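Local coordinates for protein DNA-directed RNA polymerase subunit E'' (Methanocaldococcus jannaschii, PDB 3LPE) that stimulates transcription elongation as the zinc-binding Spt4 partner of Spt5 in the archaeal Spt4/5 heterodimer, at residues C7-N12 / C16-S21. Sequence-based numbering, arbitrary orientation.
Sequences CKYLTN and CPICHS. With ZN (zinc ion), chain I.
A four-cysteine zinc site of the zinc-ribbon kind joins Cys7 to Cys16 and Cys19, with Cys4 as the fourth ligand, so that two CxxC pairs close on one ion. The zinc lies 2.3 Å from Cys7 SG, and Cys16 SG and Cys19 SG bind it from the other segment. In Cys7 and Cys19, the second cysteine of each pair, SG sits between backbone N and carbonyl carbon (chi1 78° and 76°), which points both sulfurs at the zinc.

Two amides of its own loop also reach Cys16 SG: Cys19 N gives a nearly straight hydrogen bond of 3.5 Å (165°), and Ile18 N a weak, more bent one. Such bonds probably ease the negative charge on the thiolate and fix the loop around the metal. The turn is closed further by backbone bonds from His20 N to Cys16 O and from Cys16 N to Ser21 O.

Beside the metal, the Tyr9 ring packs against the residues between the two cysteines. The Ile18 and Tyr9 side chains cross at about a right angle, with Ile18 CG1 over one face of the ring, offset toward the rim, and Ile18 CD1 3.4 Å from Tyr9 CD1. Pro17 CD approaches Tyr9 CD2 obliquely at 3.8 Å, and Cys16 SG makes an oblique sulfur-aromatic contact, 5.4 Å from the ring centroid.

Strand 10-11 pairs antiparallel with strand 2-4, while Leu10 packs on Trp27 and Leu30 of strand 23-33. On the metal loop, Ile18 also touches Tyr53 of strand 51-53, bringing the knuckle against the sheet.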
ATOM      1  N   CYS B   7       1.982  10.566 -11.913  1.00 26.23           N
ATOM      2  CA  CYS B   7       1.985  10.473 -10.457  1.00 29.62           C
ATOM      3  C   CYS B   7       1.510   9.109  -9.977  1.00 21.16           C
ATOM      4  O   CYS B   7       1.492   8.863  -8.789  1.00 21.27           O
ATOM      5  CB  CYS B   7       1.147  11.583  -9.802  1.00 25.71           C
ATOM      6  SG  CYS B   7      -0.678  11.363  -9.824  1.00 24.95           S
ATOM      7  N   LYS B   8       1.124   8.235 -10.907  1.00 20.92           N
ATOM      8  CA  LYS B   8       0.822   6.825 -10.555  1.00 22.80           C
ATOM      9  C   LYS B   8      -0.476   6.601  -9.780  1.00 29.67           C
ATOM     10  O   LYS B   8      -0.814   5.462  -9.396  1.00 20.63           O
ATOM     11  CB  LYS B   8       2.021   6.169  -9.839  1.00 21.22           C
ATOM     12  CG  LYS B   8       3.249   6.070 -10.717  1.00 38.16           C
ATOM     13  CD  LYS B   8       4.425   5.364 -10.036  1.00 41.10           C
ATOM     14  CE  LYS B   8       5.158   6.281  -9.082  1.00 43.54           C
ATOM     15  NZ  LYS B   8       6.569   5.837  -8.883  1.00 59.33           N
ATOM     16  N   TYR B   9      -1.238   7.673  -9.574  1.00 20.50           N
ATOM     17  CA  TYR B   9      -2.545   7.545  -8.947  1.00 21.29           C
ATOM     18  C   TYR B   9      -3.423   6.543  -9.712  1.00 21.24           C
ATOM     19  O   TYR B   9      -3.501   6.572 -10.949  1.00 26.28           O
ATOM     20  CB  TYR B   9      -3.248   8.894  -8.924  1.00 21.75           C
ATOM     21  CG  TYR B   9      -4.544   8.939  -8.155  1.00 20.18           C
ATOM     22  CD1 TYR B   9      -4.552   9.102  -6.771  1.00 20.35           C
ATOM     23  CD2 TYR B   9      -5.762   8.896  -8.814  1.00 25.68           C
ATOM     24  CE1 TYR B   9      -5.758   9.186  -6.065  1.00 38.09           C
ATOM     25  CE2 TYR B   9      -6.965   8.978  -8.125  1.00 31.71           C
ATOM     26  CZ  TYR B   9      -6.958   9.128  -6.752  1.00 35.97           C
ATOM     27  OH  TYR B   9      -8.163   9.222  -6.089  1.00 27.91           O
ATOM     28  N   LEU B  10      -4.088   5.671  -8.970  1.00 20.14           N
ATOM     29  CA  LEU B  10      -4.887   4.620  -9.603  1.00 20.77           C
ATOM     30  C   LEU B  10      -6.333   5.023  -9.763  1.00 23.04           C
ATOM     31  O   LEU B  10      -6.939   5.497  -8.811  1.00 28.24           O
ATOM     32  CB  LEU B  10      -4.827   3.347  -8.763  1.00 24.46           C
ATOM     33  CG  LEU B  10      -3.445   2.699  -8.713  1.00 21.44           C
ATOM     34  CD1 LEU B  10      -3.540   1.544  -7.722  1.00 27.36           C
ATOM     35  CD2 LEU B  10      -3.108   2.144 -10.071  1.00 23.71           C
ATOM     36  N   THR B  11      -6.877   4.802 -10.955  1.00 23.10           N
ATOM     37  CA  THR B  11      -8.255   5.188 -11.276  1.00 31.31           C
ATOM     38  C   THR B  11      -8.777   4.476 -12.535  1.00 29.90           C
ATOM     39  O   THR B  11      -8.000   4.034 -13.393  1.00 25.55           O
ATOM     40  CB  THR B  11      -8.368   6.725 -11.462  1.00 25.83           C
ATOM     41  OG1 THR B  11      -9.726   7.063 -11.775  1.00 21.90           O
ATOM     42  CG2 THR B  11      -7.477   7.198 -12.583  1.00 21.25           C
ATOM     43  N   ASN B  12     -10.097   4.368 -12.655  1.00 28.60           N
ATOM     44  CA  ASN B  12     -10.681   3.876 -13.889  1.00 27.75           C
ATOM     45  C   ASN B  12     -10.689   4.942 -14.953  1.00 24.60           C
ATOM     46  O   ASN B  12     -10.835   4.651 -16.131  1.00 27.74           O
ATOM     47  CB  ASN B  12     -12.085   3.301 -13.654  1.00 25.89           C
ATOM     48  CG  ASN B  12     -12.048   2.030 -12.817  1.00 41.11           C
ATOM     49  OD1 ASN B  12     -11.208   1.157 -13.042  1.00 31.10           O
ATOM     50  ND2 ASN B  12     -12.945   1.927 -11.846  1.00 42.80           N
ATOM     51  N   CYS B  16      -6.006  11.593 -15.040  1.00 21.00           N
ATOM     52  CA  CYS B  16      -5.751  11.625 -13.615  1.00 28.49           C
ATOM     53  C   CYS B  16      -6.476  12.791 -12.968  1.00 34.26           C
ATOM     54  O   CYS B  16      -6.347  13.930 -13.421  1.00 23.62           O
ATOM     55  CB  CYS B  16      -4.257  11.750 -13.354  1.00 21.19           C
ATOM     56  SG  CYS B  16      -3.809  11.826 -11.613  1.00 21.22           S
ATOM     57  N   PRO B  17      -7.236  12.509 -11.907  1.00 29.96           N
ATOM     58  CA  PRO B  17      -8.011  13.540 -11.192  1.00 35.78           C
ATOM     59  C   PRO B  17      -7.100  14.500 -10.421  1.00 29.60           C
ATOM     60  O   PRO B  17      -7.512  15.602 -10.039  1.00 26.04           O
ATOM     61  CB  PRO B  17      -8.885  12.737 -10.213  1.00 29.39           C
ATOM     62  CG  PRO B  17      -8.721  11.296 -10.603  1.00 50.44           C
ATOM     63  CD  PRO B  17      -7.424  11.166 -11.335  1.00 26.91           C
ATOM     64  N   ILE B  18      -5.867  14.089 -10.189  1.00 24.76           N
ATOM     65  CA  ILE B  18      -4.920  14.954  -9.491  1.00 22.51           C
ATOM     66  C   ILE B  18      -4.208  15.902 -10.439  1.00 27.86           C
ATOM     67  O   ILE B  18      -4.263  17.119 -10.260  1.00 30.64           O
ATOM     68  CB  ILE B  18      -3.868  14.144  -8.704  1.00 23.98           C
ATOM     69  CG1 ILE B  18      -4.547  13.274  -7.654  1.00 31.69           C
ATOM     70  CG2 ILE B  18      -2.870  15.099  -8.018  1.00 23.61           C
ATOM     71  CD1 ILE B  18      -3.574  12.376  -6.879  1.00 44.41           C
ATOM     72  N   CYS B  19      -3.551  15.352 -11.455  1.00 25.56           N
ATOM     73  CA  CYS B  19      -2.605  16.131 -12.266  1.00 29.65           C
ATOM     74  C   CYS B  19      -2.973  16.224 -13.754  1.00 26.70           C
ATOM     75  O   CYS B  19      -2.237  16.816 -14.560  1.00 25.81           O
ATOM     76  CB  CYS B  19      -1.181  15.585 -12.094  1.00 30.62           C
ATOM     77  SG  CYS B  19      -0.880  14.028 -13.016  1.00 21.08           S
ATOM     78  N   HIS B  20      -4.120  15.665 -14.122  1.00 20.84           N
ATOM     79  CA  HIS B  20      -4.658  15.788 -15.483  1.00 26.26           C
ATOM     80  C   HIS B  20      -3.886  15.037 -16.570  1.00 31.15           C
ATOM     81  O   HIS B  20      -4.174  15.179 -17.754  1.00 25.90           O
ATOM     82  CB  HIS B  20      -4.831  17.265 -15.865  1.00 40.25           C
ATOM     83  CG  HIS B  20      -5.362  18.104 -14.748  1.00 43.69           C
ATOM     84  ND1 HIS B  20      -4.553  18.904 -13.971  1.00 52.82           N
ATOM     85  CD2 HIS B  20      -6.616  18.238 -14.249  1.00 61.34           C
ATOM     86  CE1 HIS B  20      -5.286  19.506 -13.050  1.00 62.59           C
ATOM     87  NE2 HIS B  20      -6.540  19.122 -13.200  1.00 70.87           N
ATOM     88  N   SER B  21      -2.911  14.228 -16.184  1.00 25.61           N
ATOM     89  CA  SER B  21      -2.157  13.508 -17.205  1.00 33.73           C
ATOM     90  C   SER B  21      -2.925  12.236 -17.628  1.00 22.57           C
ATOM     91  O   SER B  21      -3.854  11.814 -16.958  1.00 23.17           O
ATOM     92  CB  SER B  21      -0.737  13.211 -16.713  1.00 45.56           C
ATOM     93  OG  SER B  21      -0.582  11.853 -16.367  1.00 66.87           O
TER
HETATM   94 ZN    ZN I  60      -1.499  12.080 -11.856  1.00 23.38          ZN